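Local coordinates for protein flagellin hook IN motif family (Aeromonas hydrophila subsp. hydrophila, PDB 6XI1) that probably helps extend a bacterial RTX adhesin toward its target as a chain of calcium-bound tandem beta-sandwich repeats, at residues Asp235-Ser240 against Val264-Gly269. Residues are numbered along the deposited sequence; the frame is centred on the assembly and turned at random.
Sequences DAAVIS and VTDVDG. With CA (calcium ion), chain R; CA (calcium ion), chain O; NA (sodium ion), chain J; CA (calcium ion), chain P.
Val238 and Thr265 form an antiparallel hydrogen-bonded pair, the segments running 171° apart: Val238 N donates to Thr265 O at 2.7 Å, nearly straight at 171°, and Thr265 N returns a bond to Val238 O. Ile239 and Val264 follow as a non-hydrogen-bonded pair, where Val264 CA approaches Val238 O at 3.3 Å in a CA-H...O contact. Toward Asp235 the backbones diverge, CA-CA growing from 4.5 Å at Ala237-Asp266 to 6.3 Å at Asp235-Asp268. Water 1 bridges Ala236 O and Val267 N, while Asp266 to Gly269 make a type I turn whose Asp266 OD1 accepts from Asp268 N, an Asx turn.

Val264 chi1 of 57° sets CG1 between backbone N and carbonyl carbon, turning CG2 to Ala237 CB (3.6 Å) and Ile239 CG1; Phe275 covers Ile239 and Val264. Val267 CG2 presses on Asp235 CB at 3.3 Å. Asp268 OD2 receives Asp235 N through its syn lone pair (2.8 Å) and also binds a calcium ion. That ion is gripped by Asp235 O at 2.2 Å and by both carboxylate oxygens of Asp266, with Asn234, Glu272 and Asp326 completing the site. Asp235 OD1 bridges two further calcium ions; Asp268 OD1 binds the first, Asp235 OD2 the second. Glu143 and Gln202 of the preceding repeat serve both, Leu204 the first. Such a cluster between tandem beta-sandwich domains resembles the calcium-bound linkers of cadherins, consistent with calcium stiffening the extended adhesin.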
ATOM      1  N   ASP A 235      -0.042  -0.466   1.153  1.00 14.01           N
ATOM      2  CA  ASP A 235       0.397  -1.773   1.711  1.00 15.66           C
ATOM      3  C   ASP A 235       0.399  -1.723   3.246  1.00 14.17           C
ATOM      4  O   ASP A 235       0.940  -0.711   3.846  1.00 14.71           O
ATOM      5  CB  ASP A 235       1.792  -2.127   1.181  1.00 14.15           C
ATOM      6  CG  ASP A 235       1.760  -2.565  -0.288  1.00 13.96           C
ATOM      7  OD1 ASP A 235       1.553  -1.714  -1.174  1.00 15.24           O
ATOM      8  OD2 ASP A 235       1.776  -3.815  -0.502  1.00 15.56           O
ATOM      9  N   ALA A 236      -0.259  -2.715   3.851  1.00 16.35           N
ATOM     10  CA  ALA A 236      -0.355  -2.890   5.316  1.00 15.84           C
ATOM     11  C   ALA A 236       1.080  -2.946   5.830  1.00 19.59           C
ATOM     12  O   ALA A 236       1.947  -3.605   5.185  1.00 16.64           O
ATOM     13  CB  ALA A 236      -1.156  -4.108   5.683  1.00 17.22           C
ATOM     14  N   ALA A 237       1.369  -2.189   6.876  1.00 17.08           N
ATOM     15  CA  ALA A 237       2.658  -2.309   7.578  1.00 16.99           C
ATOM     16  C   ALA A 237       2.817  -3.737   8.088  1.00 16.63           C
ATOM     17  O   ALA A 237       1.822  -4.468   8.329  1.00 15.62           O
ATOM     18  CB  ALA A 237       2.728  -1.308   8.690  1.00 17.18           C
ATOM     19  N   VAL A 238       4.069  -4.116   8.323  1.00 17.00           N
ATOM     20  CA  VAL A 238       4.354  -5.454   8.890  1.00 18.92           C
ATOM     21  C   VAL A 238       4.911  -5.172  10.274  1.00 18.09           C
ATOM     22  O   VAL A 238       5.943  -4.563  10.358  1.00 16.66           O
ATOM     23  CB  VAL A 238       5.310  -6.303   8.022  1.00 19.13           C
ATOM     24  CG1 VAL A 238       5.657  -7.607   8.721  1.00 22.32           C
ATOM     25  CG2 VAL A 238       4.679  -6.595   6.670  1.00 20.93           C
ATOM     26  N   ILE A 239       4.150  -5.529  11.290  1.00 19.09           N
ATOM     27  CA  ILE A 239       4.501  -5.219  12.706  1.00 19.42           C
ATOM     28  C   ILE A 239       4.934  -6.521  13.355  1.00 21.25           C
ATOM     29  O   ILE A 239       4.206  -7.497  13.273  1.00 20.15           O
ATOM     30  CB  ILE A 239       3.315  -4.560  13.435  1.00 20.35           C
ATOM     31  CG1 ILE A 239       2.972  -3.223  12.777  1.00 18.93           C
ATOM     32  CG2 ILE A 239       3.595  -4.418  14.926  1.00 18.36           C
ATOM     33  CD1 ILE A 239       1.596  -2.653  13.111  1.00 20.46           C
ATOM     34  N   SER A 240       6.068  -6.492  14.044  1.00 22.64           N
ATOM     35  CA  SER A 240       6.576  -7.694  14.730  1.00 25.71           C
ATOM     36  C   SER A 240       7.274  -7.250  16.011  1.00 23.40           C
ATOM     37  O   SER A 240       7.112  -6.087  16.411  1.00 21.88           O
ATOM     38  CB  SER A 240       7.480  -8.476  13.799  1.00 30.01           C
ATOM     39  OG  SER A 240       8.568  -7.664  13.411  1.00 30.81           O
ATOM     40  N   VAL A 264       8.365  -2.167  13.038  1.00 20.30           N
ATOM     41  CA  VAL A 264       7.471  -2.037  11.863  1.00 19.24           C
ATOM     42  C   VAL A 264       8.293  -1.815  10.599  1.00 20.34           C
ATOM     43  O   VAL A 264       9.200  -0.978  10.616  1.00 19.91           O
ATOM     44  CB  VAL A 264       6.424  -0.934  12.103  1.00 18.44           C
ATOM     45  CG1 VAL A 264       7.050   0.407  12.404  1.00 21.42           C
ATOM     46  CG2 VAL A 264       5.481  -0.828  10.917  1.00 18.87           C
ATOM     47  N   THR A 265       7.876  -2.462   9.497  1.00 19.78           N
ATOM     48  CA  THR A 265       8.301  -2.055   8.135  1.00 19.94           C
ATOM     49  C   THR A 265       7.045  -1.708   7.332  1.00 17.06           C
ATOM     50  O   THR A 265       5.934  -2.260   7.678  1.00 14.50           O
ATOM     51  CB  THR A 265       9.126  -3.165   7.476  1.00 21.50           C
ATOM     52  OG1 THR A 265       8.282  -4.319   7.428  1.00 22.33           O
ATOM     53  CG2 THR A 265      10.399  -3.421   8.254  1.00 23.27           C
ATOM     54  N   ASP A 266       7.225  -0.931   6.272  1.00 17.07           N
ATOM     55  CA  ASP A 266       6.113  -0.565   5.358  1.00 16.32           C
ATOM     56  C   ASP A 266       6.697  -0.382   3.960  1.00 16.27           C
ATOM     57  O   ASP A 266       7.449   0.541   3.756  1.00 17.61           O
ATOM     58  CB  ASP A 266       5.349   0.642   5.898  1.00 16.83           C
ATOM     59  CG  ASP A 266       3.986   0.797   5.274  1.00 18.53           C
ATOM     60  OD1 ASP A 266       3.915   0.710   3.997  1.00 17.38           O
ATOM     61  OD2 ASP A 266       2.985   1.041   6.051  1.00 18.38           O
ATOM     62  N   VAL A 267       6.281  -1.202   3.000  1.00 18.30           N
ATOM     63  CA  VAL A 267       6.838  -1.055   1.612  1.00 20.24           C
ATOM     64  C   VAL A 267       6.483   0.312   1.004  1.00 20.18           C
ATOM     65  O   VAL A 267       7.193   0.771   0.073  1.00 17.73           O
ATOM     66  CB  VAL A 267       6.471  -2.229   0.707  1.00 23.96           C
ATOM     67  CG1 VAL A 267       6.946  -3.530   1.302  1.00 24.00           C
ATOM     68  CG2 VAL A 267       5.002  -2.281   0.383  1.00 26.22           C
ATOM     69  N   ASP A 268       5.473   1.006   1.527  1.00 18.03           N
ATOM     70  CA  ASP A 268       5.114   2.363   1.037  1.00 17.71           C
ATOM     71  C   ASP A 268       6.126   3.410   1.465  1.00 19.93           C
ATOM     72  O   ASP A 268       5.968   4.531   0.990  1.00 19.56           O
ATOM     73  CB  ASP A 268       3.703   2.771   1.457  1.00 16.03           C
ATOM     74  CG  ASP A 268       2.693   1.773   0.995  1.00 15.51           C
ATOM     75  OD1 ASP A 268       2.760   1.402  -0.234  1.00 16.41           O
ATOM     76  OD2 ASP A 268       1.907   1.353   1.831  1.00 16.37           O
ATOM     77  N   GLY A 269       7.094   3.063   2.323  1.00 24.84           N
ATOM     78  CA  GLY A 269       8.268   3.926   2.583  1.00 23.78           C
ATOM     79  C   GLY A 269       8.525   4.159   4.075  1.00 26.82           C
ATOM     80  O   GLY A 269       7.655   3.830   4.900  1.00 21.54           O
TER
HETATM   81 CA    CA R 516       1.517   1.354   4.144  1.00 14.76          CA
HETATM   82 CA    CA O 513       1.887   0.373  -2.259  1.00 14.15          CA
HETATM   83 NA    NA J 508       5.949   6.591   0.979  1.00 20.97          NA
HETATM   84 CA    CA P 514       0.721  -3.554  -2.655  1.00 15.80          CA
HETATM   85  O   HOH W   1       4.609  -3.484   3.941  1.00 18.96           O
HETATM   86  O   HOH W   2       8.127   6.915   0.736  1.00 35.39           O
HETATM   87  O   HOH W   3       3.697   6.672   1.210  1.00 29.00           O
HETATM   88  O   HOH W   4       5.454   8.387  -0.388  1.00 40.85           O
HETATM   89  O   HOH W   5       5.952   5.844  -1.464  1.00 24.46           O
HETATM   90  O   HOH W   6      -1.264  -3.137  -1.289  1.00 19.68           O